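Rio2 kinase (Chaetomium thermophilum, PDB 4GYI) probably phosphorylates serine and threonine residues of proteins with ATP and magnesium, and acts as an ATP-hydrolysing factor on the maturing pre-40S ribosomal subunit. Local coordinates at residues 173-178 / 222-227; 209-214 / 289-294; 231-236 / 285-290; 239-244 / 249-254. All blocks are in the same frame, centred on the assembly; numbering follows the deposited sequence.

Contact 1. Residues 173-178 / 222-227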
# COMPACT_ATOMS: atom_id res chain seq x y z
N GLU A 173 15.09 -10.68 5.13
CA GLU A 173 15.81 -11.69 4.37
C GLU A 173 16.95 -11.15 3.50
O GLU A 173 17.69 -11.92 2.91
CB GLU A 173 14.86 -12.51 3.51
CG GLU A 173 14.04 -13.46 4.31
CD GLU A 173 14.89 -14.31 5.23
OE1 GLU A 173 14.86 -14.07 6.45
OE2 GLU A 173 15.60 -15.21 4.71
N GLY A 174 17.07 -9.83 3.41
CA GLY A 174 18.10 -9.23 2.58
C GLY A 174 17.68 -8.87 1.15
O GLY A 174 18.53 -8.58 0.31
N PHE A 175 16.38 -8.88 0.87
CA PHE A 175 15.88 -8.43 -0.44
C PHE A 175 15.98 -6.91 -0.59
O PHE A 175 15.87 -6.18 0.39
CB PHE A 175 14.43 -8.83 -0.63
CG PHE A 175 14.23 -10.26 -0.96
CD1 PHE A 175 14.05 -10.67 -2.27
CD2 PHE A 175 14.18 -11.22 0.05
CE1 PHE A 175 13.84 -12.00 -2.58
CE2 PHE A 175 13.97 -12.55 -0.25
CZ PHE A 175 13.81 -12.94 -1.57
N PRO A 176 16.19 -6.43 -1.83
CA PRO A 176 16.26 -4.97 -2.04
C PRO A 176 14.84 -4.36 -2.10
O PRO A 176 14.23 -4.28 -3.15
CB PRO A 176 16.98 -4.86 -3.38
CG PRO A 176 16.58 -6.13 -4.13
CD PRO A 176 16.42 -7.20 -3.07
N VAL A 177 14.32 -3.96 -0.95
CA VAL A 177 12.99 -3.40 -0.86
C VAL A 177 13.14 -2.23 0.09
O VAL A 177 14.16 -2.12 0.76
CB VAL A 177 12.00 -4.43 -0.28
CG1 VAL A 177 11.91 -5.68 -1.19
CG2 VAL A 177 12.39 -4.82 1.16
N PRO A 178 12.15 -1.34 0.14
CA PRO A 178 12.29 -0.22 1.08
C PRO A 178 12.28 -0.73 2.51
O PRO A 178 11.71 -1.78 2.77
CB PRO A 178 11.03 0.62 0.82
CG PRO A 178 10.57 0.22 -0.54
CD PRO A 178 10.92 -1.23 -0.67
N ALA A 222 10.76 -16.63 -5.76
CA ALA A 222 10.07 -17.92 -5.88
C ALA A 222 10.69 -18.97 -4.95
O ALA A 222 9.98 -19.77 -4.35
CB ALA A 222 10.09 -18.41 -7.32
N LYS A 223 12.02 -18.94 -4.84
CA LYS A 223 12.73 -19.81 -3.91
C LYS A 223 12.29 -19.57 -2.47
O LYS A 223 12.37 -20.48 -1.64
CB LYS A 223 14.25 -19.66 -4.07
CG LYS A 223 15.03 -19.50 -2.77
CD LYS A 223 16.48 -19.87 -2.95
CE LYS A 223 16.61 -21.36 -3.25
NZ LYS A 223 17.98 -21.74 -3.68
N HIS A 224 11.81 -18.37 -2.17
CA HIS A 224 11.28 -18.07 -0.83
C HIS A 224 9.75 -18.16 -0.76
O HIS A 224 9.14 -17.67 0.19
CB HIS A 224 11.77 -16.71 -0.32
CG HIS A 224 13.22 -16.70 0.06
ND1 HIS A 224 13.65 -16.81 1.36
CD2 HIS A 224 14.34 -16.62 -0.70
CE1 HIS A 224 14.97 -16.79 1.40
NE2 HIS A 224 15.41 -16.68 0.16
N GLY A 225 9.14 -18.79 -1.75
CA GLY A 225 7.71 -19.05 -1.72
C GLY A 225 6.81 -17.95 -2.27
O GLY A 225 5.58 -18.02 -2.14
N LEU A 226 7.39 -16.94 -2.90
CA LEU A 226 6.62 -15.78 -3.33
C LEU A 226 6.62 -15.51 -4.84
O LEU A 226 7.59 -15.80 -5.56
CB LEU A 226 7.11 -14.53 -2.61
CG LEU A 226 6.81 -14.51 -1.11
CD1 LEU A 226 7.55 -13.37 -0.47
CD2 LEU A 226 5.32 -14.39 -0.87
N ILE A 227 5.50 -14.94 -5.29
CA ILE A 227 5.37 -14.39 -6.62
C ILE A 227 4.83 -12.98 -6.46
O ILE A 227 3.79 -12.77 -5.81
CB ILE A 227 4.38 -15.19 -7.44
CG1 ILE A 227 4.92 -16.60 -7.71
CG2 ILE A 227 4.04 -14.48 -8.74
CD1 ILE A 227 3.87 -17.52 -8.24
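Two helix ends, each finished by a Schellman motif, meet in the RIO kinase domain where Glu173 and Phe175 close on His224. Gly174 and Gly225 supply the positive phi of the two turns, at backbone angles where any CB would press against the preceding carbonyl O. In the main, T-shaped stack the Phe175 edge is turned to one face of His224, with ring centroids 5.4 Å apart and planes at 81°. The Phe175 CZ corner comes nearest, 3.8 Å from His224 CD2, and Phe175 CE2 stands above the rim of the imidazole. His224 CG is swung anti to the carbonyl carbon (chi1 -72°), which carries the imidazole toward both partners. At another corner, His224 CE1 lies 3.7 Å from Glu173 OE2, the carboxylate tilted 51° to the ring. Histidine suits the place because it is flat enough to receive the phenyl edge while ND1 bonds to Lys313 O. With the imidazole gone, as in an alanine here, the Phe175 edge is likely to lose its aromatic platform and Lys313 O its donor. Phe175 also rests on Leu170 of helix 149-172 and on Leu221 of helix 207-223, where Arg220 makes a cation-pi contact with it, so the pair sits between these helix ends.

Contact 2. Residues 209-214 / 289-294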
# COMPACT_ATOMS: atom_id res chain seq x y z
N SER A 209 22.58 -7.39 -18.51
CA SER A 209 22.92 -7.47 -17.09
C SER A 209 21.72 -7.14 -16.23
O SER A 209 21.44 -7.83 -15.26
CB SER A 209 24.04 -6.50 -16.74
OG SER A 209 25.28 -6.97 -17.23
N LEU A 210 21.03 -6.06 -16.58
CA LEU A 210 19.87 -5.65 -15.80
C LEU A 210 18.77 -6.72 -15.90
O LEU A 210 18.17 -7.09 -14.89
CB LEU A 210 19.37 -4.27 -16.25
CG LEU A 210 18.09 -3.76 -15.58
CD1 LEU A 210 18.26 -3.66 -14.06
CD2 LEU A 210 17.64 -2.41 -16.17
N TYR A 211 18.54 -7.22 -17.11
CA TYR A 211 17.59 -8.30 -17.34
C TYR A 211 17.92 -9.50 -16.47
O TYR A 211 17.04 -10.04 -15.79
CB TYR A 211 17.58 -8.70 -18.80
CG TYR A 211 16.69 -9.90 -19.13
CD1 TYR A 211 15.35 -9.73 -19.40
CD2 TYR A 211 17.22 -11.18 -19.17
CE1 TYR A 211 14.54 -10.81 -19.72
CE2 TYR A 211 16.42 -12.27 -19.49
CZ TYR A 211 15.09 -12.07 -19.77
OH TYR A 211 14.29 -13.14 -20.08
N ALA A 212 19.18 -9.91 -16.47
CA ALA A 212 19.62 -11.03 -15.63
C ALA A 212 19.39 -10.76 -14.16
O ALA A 212 19.00 -11.66 -13.41
CB ALA A 212 21.06 -11.34 -15.88
N ASP A 213 19.63 -9.52 -13.73
CA ASP A 213 19.34 -9.16 -12.34
C ASP A 213 17.83 -9.27 -12.00
O ASP A 213 17.45 -9.83 -10.96
CB ASP A 213 19.93 -7.78 -12.01
CG ASP A 213 21.45 -7.82 -11.80
OD1 ASP A 213 22.09 -8.85 -12.10
OD2 ASP A 213 22.01 -6.80 -11.33
N LEU A 214 16.96 -8.78 -12.87
CA LEU A 214 15.52 -8.86 -12.62
C LEU A 214 15.02 -10.30 -12.59
O LEU A 214 14.20 -10.66 -11.74
CB LEU A 214 14.76 -8.05 -13.67
CG LEU A 214 15.13 -6.56 -13.62
CD1 LEU A 214 14.49 -5.81 -14.76
CD2 LEU A 214 14.73 -5.94 -12.27
N PHE A 289 14.49 -1.60 -24.91
CA PHE A 289 15.91 -1.73 -25.27
C PHE A 289 16.15 -2.65 -26.46
O PHE A 289 17.30 -2.92 -26.81
CB PHE A 289 16.73 -2.22 -24.08
CG PHE A 289 16.45 -1.50 -22.80
CD1 PHE A 289 16.83 -0.18 -22.62
CD2 PHE A 289 15.80 -2.14 -21.76
CE1 PHE A 289 16.57 0.48 -21.44
CE2 PHE A 289 15.54 -1.50 -20.58
CZ PHE A 289 15.92 -0.18 -20.42
N HIS A 290 15.07 -3.13 -27.07
CA HIS A 290 15.17 -4.06 -28.19
C HIS A 290 16.08 -5.23 -27.83
O HIS A 290 16.92 -5.65 -28.62
CB HIS A 290 15.64 -3.33 -29.45
CG HIS A 290 14.77 -2.18 -29.81
ND1 HIS A 290 13.54 -2.34 -30.42
CD2 HIS A 290 14.91 -0.85 -29.59
CE1 HIS A 290 12.98 -1.15 -30.59
NE2 HIS A 290 13.79 -0.23 -30.10
N PHE A 291 15.88 -5.73 -26.61
CA PHE A 291 16.65 -6.85 -26.09
C PHE A 291 15.75 -8.05 -25.90
O PHE A 291 14.62 -7.94 -25.41
CB PHE A 291 17.29 -6.49 -24.76
CG PHE A 291 17.95 -7.65 -24.08
CD1 PHE A 291 19.24 -8.01 -24.42
CD2 PHE A 291 17.28 -8.38 -23.11
CE1 PHE A 291 19.86 -9.09 -23.81
CE2 PHE A 291 17.89 -9.46 -22.49
CZ PHE A 291 19.18 -9.82 -22.84
N VAL A 292 16.28 -9.21 -26.26
CA VAL A 292 15.56 -10.46 -26.17
C VAL A 292 16.52 -11.52 -25.69
O VAL A 292 17.53 -11.79 -26.34
CB VAL A 292 15.03 -10.86 -27.56
CG1 VAL A 292 14.55 -12.31 -27.56
CG2 VAL A 292 13.94 -9.89 -28.01
N SER A 293 16.22 -12.13 -24.55
CA SER A 293 17.13 -13.15 -24.04
C SER A 293 17.17 -14.39 -24.94
O SER A 293 16.14 -14.81 -25.48
CB SER A 293 16.74 -13.59 -22.63
OG SER A 293 17.71 -14.50 -22.12
N THR A 294 18.36 -14.96 -25.07
CA THR A 294 18.54 -16.21 -25.77
C THR A 294 18.21 -17.35 -24.81
O THR A 294 18.10 -18.50 -25.22
CB THR A 294 19.99 -16.37 -26.26
OG1 THR A 294 20.82 -16.72 -25.15
CG2 THR A 294 20.49 -15.07 -26.87
O HOH W 1 15.10 -15.48 -20.07
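Tyr211, in the segment 209-214 of helix 207-223, faces the irregular chain 289-294, whose backbone runs past the helix with its nearest CA atoms, those of Tyr211 and Ser293, 8.3 Å apart. No hydrogen bond joins the segments directly, and side chains span the gap. Tyr211 carries the contact. Its CG is anti to the backbone N (chi1 176°), a setting that carries the ring out toward Phe291 and Ser293. Phe291 brings one corner over a face of the phenol: its CE2 is 3.6 Å from Tyr211 CG, and the two ring planes are 58° apart, neither stacked nor T-shaped. Farther along the ring, Ser293 CB approaches Tyr211 CE2 to 3.4 Å, the small methylene lying obliquely to the ring. Tyrosine suits a buried place whose far end meets water: Tyr211 OH donates to a water in the ring plane (2.5 Å, short enough to be taken with caution). Ser293 OG reaches the same water only weakly, its firmer bond being to Thr295 N. This is packing away from the nucleotide site: Tyr211, edge-to-face with Phe285, and Leu210 and Leu214, also on Phe285, tie helix 207-223 to helix 270-289, while Phe291, in the chain after the latter, leans on Pro207 and Ala208.

Contact 3. Residues 231-236 / 285-290. With MG (magnesium ion), chain C; ADP (adenosine-5'-diphosphate), chain B.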
# COMPACT_ATOMS: atom_id res chain seq x y z
N PHE A 231 4.97 -7.39 -11.26
CA PHE A 231 6.39 -7.15 -11.42
C PHE A 231 6.59 -6.54 -12.80
O PHE A 231 6.58 -7.24 -13.81
CB PHE A 231 7.14 -8.49 -11.28
CG PHE A 231 8.63 -8.36 -11.02
CD1 PHE A 231 9.12 -8.33 -9.72
CD2 PHE A 231 9.54 -8.30 -12.06
CE1 PHE A 231 10.49 -8.23 -9.46
CE2 PHE A 231 10.91 -8.20 -11.82
CZ PHE A 231 11.38 -8.16 -10.51
N ASN A 232 6.73 -5.22 -12.83
CA ASN A 232 6.83 -4.49 -14.08
C ASN A 232 7.61 -3.20 -13.86
O ASN A 232 8.14 -2.98 -12.78
CB ASN A 232 5.44 -4.22 -14.66
CG ASN A 232 4.55 -3.45 -13.71
OD1 ASN A 232 4.97 -2.45 -13.13
ND2 ASN A 232 3.32 -3.92 -13.54
N GLU A 233 7.66 -2.36 -14.88
CA GLU A 233 8.61 -1.26 -14.91
C GLU A 233 8.17 -0.09 -14.01
O GLU A 233 8.89 0.89 -13.87
CB GLU A 233 8.85 -0.78 -16.35
CG GLU A 233 7.60 -0.18 -17.03
CD GLU A 233 6.79 -1.21 -17.81
OE1 GLU A 233 6.98 -2.43 -17.58
OE2 GLU A 233 5.96 -0.80 -18.65
N PHE A 234 6.99 -0.21 -13.41
CA PHE A 234 6.48 0.76 -12.44
C PHE A 234 6.79 0.36 -11.01
O PHE A 234 6.81 1.21 -10.13
CB PHE A 234 4.97 0.94 -12.57
CG PHE A 234 4.54 1.39 -13.94
CD1 PHE A 234 4.60 2.72 -14.29
CD2 PHE A 234 4.09 0.46 -14.88
CE1 PHE A 234 4.21 3.15 -15.56
CE2 PHE A 234 3.70 0.87 -16.14
CZ PHE A 234 3.76 2.22 -16.49
N ASN A 235 7.03 -0.93 -10.77
CA ASN A 235 7.29 -1.42 -9.42
C ASN A 235 8.73 -1.82 -9.22
O ASN A 235 9.09 -2.44 -8.21
CB ASN A 235 6.34 -2.58 -9.09
CG ASN A 235 4.92 -2.11 -9.05
OD1 ASN A 235 4.68 -0.94 -8.77
ND2 ASN A 235 3.97 -2.99 -9.39
N ILE A 236 9.54 -1.50 -10.21
CA ILE A 236 10.98 -1.69 -10.13
C ILE A 236 11.64 -0.32 -10.19
O ILE A 236 11.46 0.43 -11.16
CB ILE A 236 11.51 -2.58 -11.28
CG1 ILE A 236 10.92 -3.98 -11.16
CG2 ILE A 236 13.04 -2.64 -11.25
CD1 ILE A 236 10.83 -4.73 -12.48
N PHE A 285 11.72 -5.20 -21.89
CA PHE A 285 13.05 -5.26 -22.47
C PHE A 285 13.05 -5.35 -23.98
O PHE A 285 14.02 -4.99 -24.63
CB PHE A 285 13.87 -6.38 -21.85
CG PHE A 285 14.54 -5.97 -20.58
CD1 PHE A 285 15.90 -5.81 -20.52
CD2 PHE A 285 13.78 -5.69 -19.45
CE1 PHE A 285 16.51 -5.40 -19.34
CE2 PHE A 285 14.39 -5.29 -18.28
CZ PHE A 285 15.75 -5.14 -18.22
N GLU A 286 11.95 -5.82 -24.54
CA GLU A 286 11.89 -5.95 -25.98
C GLU A 286 11.53 -4.60 -26.59
O GLU A 286 12.18 -4.16 -27.53
CB GLU A 286 10.89 -7.03 -26.38
CG GLU A 286 11.10 -7.59 -27.76
CD GLU A 286 10.62 -6.66 -28.85
OE1 GLU A 286 9.71 -5.84 -28.58
OE2 GLU A 286 11.16 -6.74 -29.99
N ARG A 287 10.51 -3.93 -26.04
CA ARG A 287 10.09 -2.65 -26.60
C ARG A 287 11.01 -1.47 -26.24
O ARG A 287 11.21 -0.57 -27.06
CB ARG A 287 8.62 -2.34 -26.30
CG ARG A 287 8.19 -2.60 -24.87
CD ARG A 287 6.70 -2.30 -24.66
NE ARG A 287 6.24 -2.70 -23.32
CZ ARG A 287 6.27 -1.93 -22.24
NH1 ARG A 287 6.75 -0.69 -22.31
NH2 ARG A 287 5.82 -2.39 -21.08
N ARG A 288 11.58 -1.48 -25.04
CA ARG A 288 12.40 -0.36 -24.57
C ARG A 288 13.88 -0.42 -24.98
O ARG A 288 14.46 0.59 -25.37
CB ARG A 288 12.24 -0.16 -23.06
CG ARG A 288 13.21 0.83 -22.42
CD ARG A 288 13.03 2.27 -22.90
NE ARG A 288 14.03 3.16 -22.29
CZ ARG A 288 15.16 3.56 -22.87
NH1 ARG A 288 15.46 3.17 -24.11
NH2 ARG A 288 15.99 4.36 -22.22
N PHE A 289 14.49 -1.60 -24.91
CA PHE A 289 15.91 -1.73 -25.27
C PHE A 289 16.15 -2.65 -26.46
O PHE A 289 17.30 -2.92 -26.81
CB PHE A 289 16.73 -2.22 -24.08
CG PHE A 289 16.45 -1.50 -22.80
CD1 PHE A 289 16.83 -0.18 -22.62
CD2 PHE A 289 15.80 -2.14 -21.76
CE1 PHE A 289 16.57 0.48 -21.44
CE2 PHE A 289 15.54 -1.50 -20.58
CZ PHE A 289 15.92 -0.18 -20.42
N HIS A 290 15.07 -3.13 -27.07
CA HIS A 290 15.17 -4.06 -28.19
C HIS A 290 16.08 -5.23 -27.83
O HIS A 290 16.92 -5.65 -28.62
CB HIS A 290 15.64 -3.33 -29.45
CG HIS A 290 14.77 -2.18 -29.81
ND1 HIS A 290 13.54 -2.34 -30.42
CD2 HIS A 290 14.91 -0.85 -29.59
CE1 HIS A 290 12.98 -1.15 -30.59
NE2 HIS A 290 13.79 -0.23 -30.10
MG MG C . 2.90 0.00 -8.12
PB ADP B . 0.84 1.87 -6.32
O1B ADP B . -0.22 2.95 -6.34
O2B ADP B . 1.38 1.38 -7.64
O3B ADP B . 0.30 0.72 -5.36
PA ADP B . 3.60 1.92 -5.45
O1A ADP B . 3.82 1.11 -6.70
O2A ADP B . 3.98 1.29 -4.11
O3A ADP B . 2.07 2.43 -5.40
O5' ADP B . 4.32 3.33 -5.66
C5' ADP B . 3.96 4.14 -6.78
C4' ADP B . 5.16 5.01 -7.18
O4' ADP B . 5.62 5.78 -6.06
C3' ADP B . 6.38 4.23 -7.64
O3' ADP B . 6.36 3.89 -9.03
C2' ADP B . 7.53 5.16 -7.31
O2' ADP B . 7.60 6.22 -8.27
C1' ADP B . 7.05 5.84 -6.05
N9 ADP B . 7.47 5.16 -4.81
C8 ADP B . 6.70 4.35 -4.06
N7 ADP B . 7.36 3.92 -2.95
C5 ADP B . 8.57 4.51 -3.00
C6 ADP B . 9.77 4.51 -2.14
N6 ADP B . 9.79 3.80 -1.00
N1 ADP B . 10.83 5.25 -2.54
C2 ADP B . 10.82 5.98 -3.67
N3 ADP B . 9.76 6.03 -4.50
C4 ADP B . 8.64 5.32 -4.21
O HOH W 2 3.55 1.47 -9.45
O HOH W 3 1.68 -0.65 -9.72
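A salt bridge from Glu233 to Arg287 ties the loop 231-236, which forms part of the catalytic loop of the protein kinase fold, to helix 270-289. Arg287 NH2 donates to Glu233 OE2 over 2.9 Å in a nearly straight bond (176°). The acceptor lies in the guanidinium plane at its edge, whereas NH2 meets the syn side of OE2 35° out of the carboxylate plane. Arg287 is extended from CG to NE, a reach that lets a surface arginine cross from the helix to the loop. Glu233 is the shorter, bent partner, and its charge probably also eases the closeness of Arg287 to Arg283. An alanine here removes the carboxylate and would probably leave the Arg287 charge without its mate and the guanidinium free to turn.

On the far side of the same loop, Asn235 OD1 binds magnesium at 2.1 Å, alongside ADP O1A at 2.0 Å, ADP O2B and two waters; the phosphorylated Asp258 also belongs to this metal site. An uncharged amide does double duty here, since Asn235 ND2 bonds to Asp230 O. The loop holds its shape by a type I turn from Asn232 to Asn235 and an Asx turn, in which Asn232 OD1 accepts from Phe234 N at 3.0 Å. Farther out, Phe231 packs on Ile218 and Ile281, and Glu233 CG lies over a face of the Phe234 ring. Phe234 turns its carbonyl to the nucleotide: ADP O3' donates to Phe234 O at 2.9 Å.

Contact 4. Residues 239-244 / 249-254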
# COMPACT_ATOMS: atom_id res chain seq x y z
N ARG A 239 18.34 2.15 -8.75
CA ARG A 239 19.32 3.04 -8.13
C ARG A 239 20.51 3.13 -9.08
O ARG A 239 21.02 2.11 -9.52
CB ARG A 239 19.79 2.52 -6.77
CG ARG A 239 20.17 3.64 -5.81
CD ARG A 239 21.07 3.20 -4.66
NE ARG A 239 20.69 1.92 -4.07
CZ ARG A 239 19.86 1.78 -3.04
NH1 ARG A 239 19.31 2.84 -2.47
NH2 ARG A 239 19.58 0.57 -2.57
N GLU A 240 20.93 4.35 -9.40
CA GLU A 240 22.07 4.56 -10.29
C GLU A 240 23.28 5.01 -9.49
O GLU A 240 23.18 5.89 -8.63
CB GLU A 240 21.74 5.61 -11.34
CG GLU A 240 20.45 5.39 -12.10
CD GLU A 240 20.15 6.51 -13.10
OE1 GLU A 240 21.03 7.38 -13.31
OE2 GLU A 240 19.03 6.53 -13.67
N GLU A 241 24.44 4.42 -9.76
CA GLU A 241 25.67 4.83 -9.09
C GLU A 241 26.84 4.94 -10.05
O GLU A 241 27.12 4.02 -10.82
CB GLU A 241 26.02 3.87 -7.95
CG GLU A 241 25.02 3.89 -6.79
CD GLU A 241 25.05 2.60 -5.99
OE1 GLU A 241 26.03 1.84 -6.13
OE2 GLU A 241 24.09 2.35 -5.23
N LYS A 242 27.53 6.08 -10.01
CA LYS A 242 28.75 6.22 -10.79
C LYS A 242 29.84 5.37 -10.16
O LYS A 242 30.01 5.34 -8.94
CB LYS A 242 29.19 7.68 -10.88
CG LYS A 242 28.23 8.58 -11.65
CD LYS A 242 28.99 9.69 -12.37
CE LYS A 242 28.11 10.91 -12.63
NZ LYS A 242 27.80 11.65 -11.37
N ASP A 243 30.58 4.67 -11.01
CA ASP A 243 31.64 3.79 -10.56
C ASP A 243 32.86 4.58 -10.07
O ASP A 243 33.21 5.61 -10.64
CB ASP A 243 32.07 2.85 -11.69
CG ASP A 243 33.09 1.83 -11.23
OD1 ASP A 243 32.78 1.09 -10.28
OD2 ASP A 243 34.20 1.79 -11.81
N ALA A 244 33.49 4.06 -9.02
CA ALA A 244 34.64 4.70 -8.38
C ALA A 244 35.79 4.97 -9.33
O ALA A 244 36.47 5.99 -9.21
CB ALA A 244 35.13 3.86 -7.20
N SER A 249 30.75 4.92 -16.56
CA SER A 249 29.96 3.71 -16.33
C SER A 249 29.05 3.86 -15.11
O SER A 249 29.46 4.37 -14.08
CB SER A 249 30.84 2.48 -16.18
OG SER A 249 31.69 2.60 -15.06
N ILE A 250 27.81 3.42 -15.26
CA ILE A 250 26.82 3.56 -14.21
C ILE A 250 26.39 2.17 -13.83
O ILE A 250 25.95 1.40 -14.69
CB ILE A 250 25.62 4.36 -14.74
CG1 ILE A 250 26.10 5.62 -15.48
CG2 ILE A 250 24.64 4.71 -13.62
CD1 ILE A 250 26.80 6.64 -14.60
N THR A 251 26.52 1.81 -12.56
CA THR A 251 25.97 0.55 -12.08
C THR A 251 24.52 0.76 -11.68
O THR A 251 24.17 1.76 -11.05
CB THR A 251 26.77 -0.04 -10.90
OG1 THR A 251 26.58 0.78 -9.74
CG2 THR A 251 28.24 -0.12 -11.23
N LEU A 252 23.68 -0.19 -12.08
CA LEU A 252 22.25 -0.07 -11.87
C LEU A 252 21.77 -1.17 -10.93
O LEU A 252 22.05 -2.34 -11.13
CB LEU A 252 21.50 -0.15 -13.20
CG LEU A 252 21.95 0.80 -14.32
CD1 LEU A 252 21.20 0.51 -15.61
CD2 LEU A 252 21.76 2.24 -13.91
N THR A 253 21.06 -0.75 -9.90
CA THR A 253 20.65 -1.64 -8.84
C THR A 253 19.14 -1.55 -8.72
O THR A 253 18.59 -0.48 -8.43
CB THR A 253 21.27 -1.18 -7.52
OG1 THR A 253 22.70 -1.29 -7.62
CG2 THR A 253 20.78 -2.03 -6.38
N PRO A 254 18.45 -2.67 -8.98
CA PRO A 254 16.98 -2.63 -8.92
C PRO A 254 16.47 -2.82 -7.51
O PRO A 254 17.04 -3.58 -6.72
CB PRO A 254 16.57 -3.81 -9.81
CG PRO A 254 17.71 -4.77 -9.66
CD PRO A 254 18.95 -3.95 -9.52
O HOH W 4 23.42 1.06 -8.45
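Glu240 and Leu252 lie side by side and point the same way on one face of this two-stranded antiparallel pairing, with Glu240 CG 3.9 Å from Leu252 CD2. Lys242 and Ile250 repeat the arrangement on that face, Lys242 CG meeting Ile250 CD1 at 3.8 Å. Both are non-hydrogen-bonded pairs, in which the methylenes of charged residues cover branched aliphatic neighbours while the charges run on toward solvent. Ile250 CG2 also reaches diagonally to Glu240 CB.

The other face carries Arg239 with Thr253 and Glu241 with Thr251, the hydrogen-bonded pairs. Arg239 N gives a 2.7 Å bond to Thr253 O, and Thr253 N returns one to Arg239 O; Glu241 and Thr251 exchange two more. Glu241 and Thr251 cross at a slant: Thr251 OG1 sits between the backbone N and the carbonyl carbon (chi1 69°), a position that brings it 3.6 Å from Glu241 CB and into a weak bond with Glu241 O. Beta-branched threonines suit such exposed strands, and Thr253 OG1 lies 2.6 Å from a water that donates to Arg239 O and Thr251 O. Arg239 bends at chi3, makes a long ion pair with Glu241 and a salt bridge to Asp194, next to the ADP-binding Val193. At the turn end, Asp243 N bonds to Ser249 O at 3.3 Å, and Ser249 OG turns to Asp246 O. The whole is a beta hairpin, strands 236-242 and 250-256, rising at the surface of the RIO domain.

In the fold
Contact 1 is the buried one, contacts 2 and 3 are partly buried, and contact 4 lies at the surface. Helix 207-223 serves contacts 1 and 2 at its two ends; contacts 2 and 3 share Phe289 and His290 near the end of helix 270-289, and Phe285 of contact 3 packs on Tyr211 and Leu214 of contact 2. Chemistry follows place: aromatic edges and faces in contacts 1 and 2, a salt bridge made by the loop that also carries a magnesium ligand in contact 3, and backbone bonds with solvent-facing side chains in contact 4. Pro254 at the inner end of the hairpin joins them, touching Pro176 of contact 1, Leu214 of contact 2 and Ile236 of contact 3.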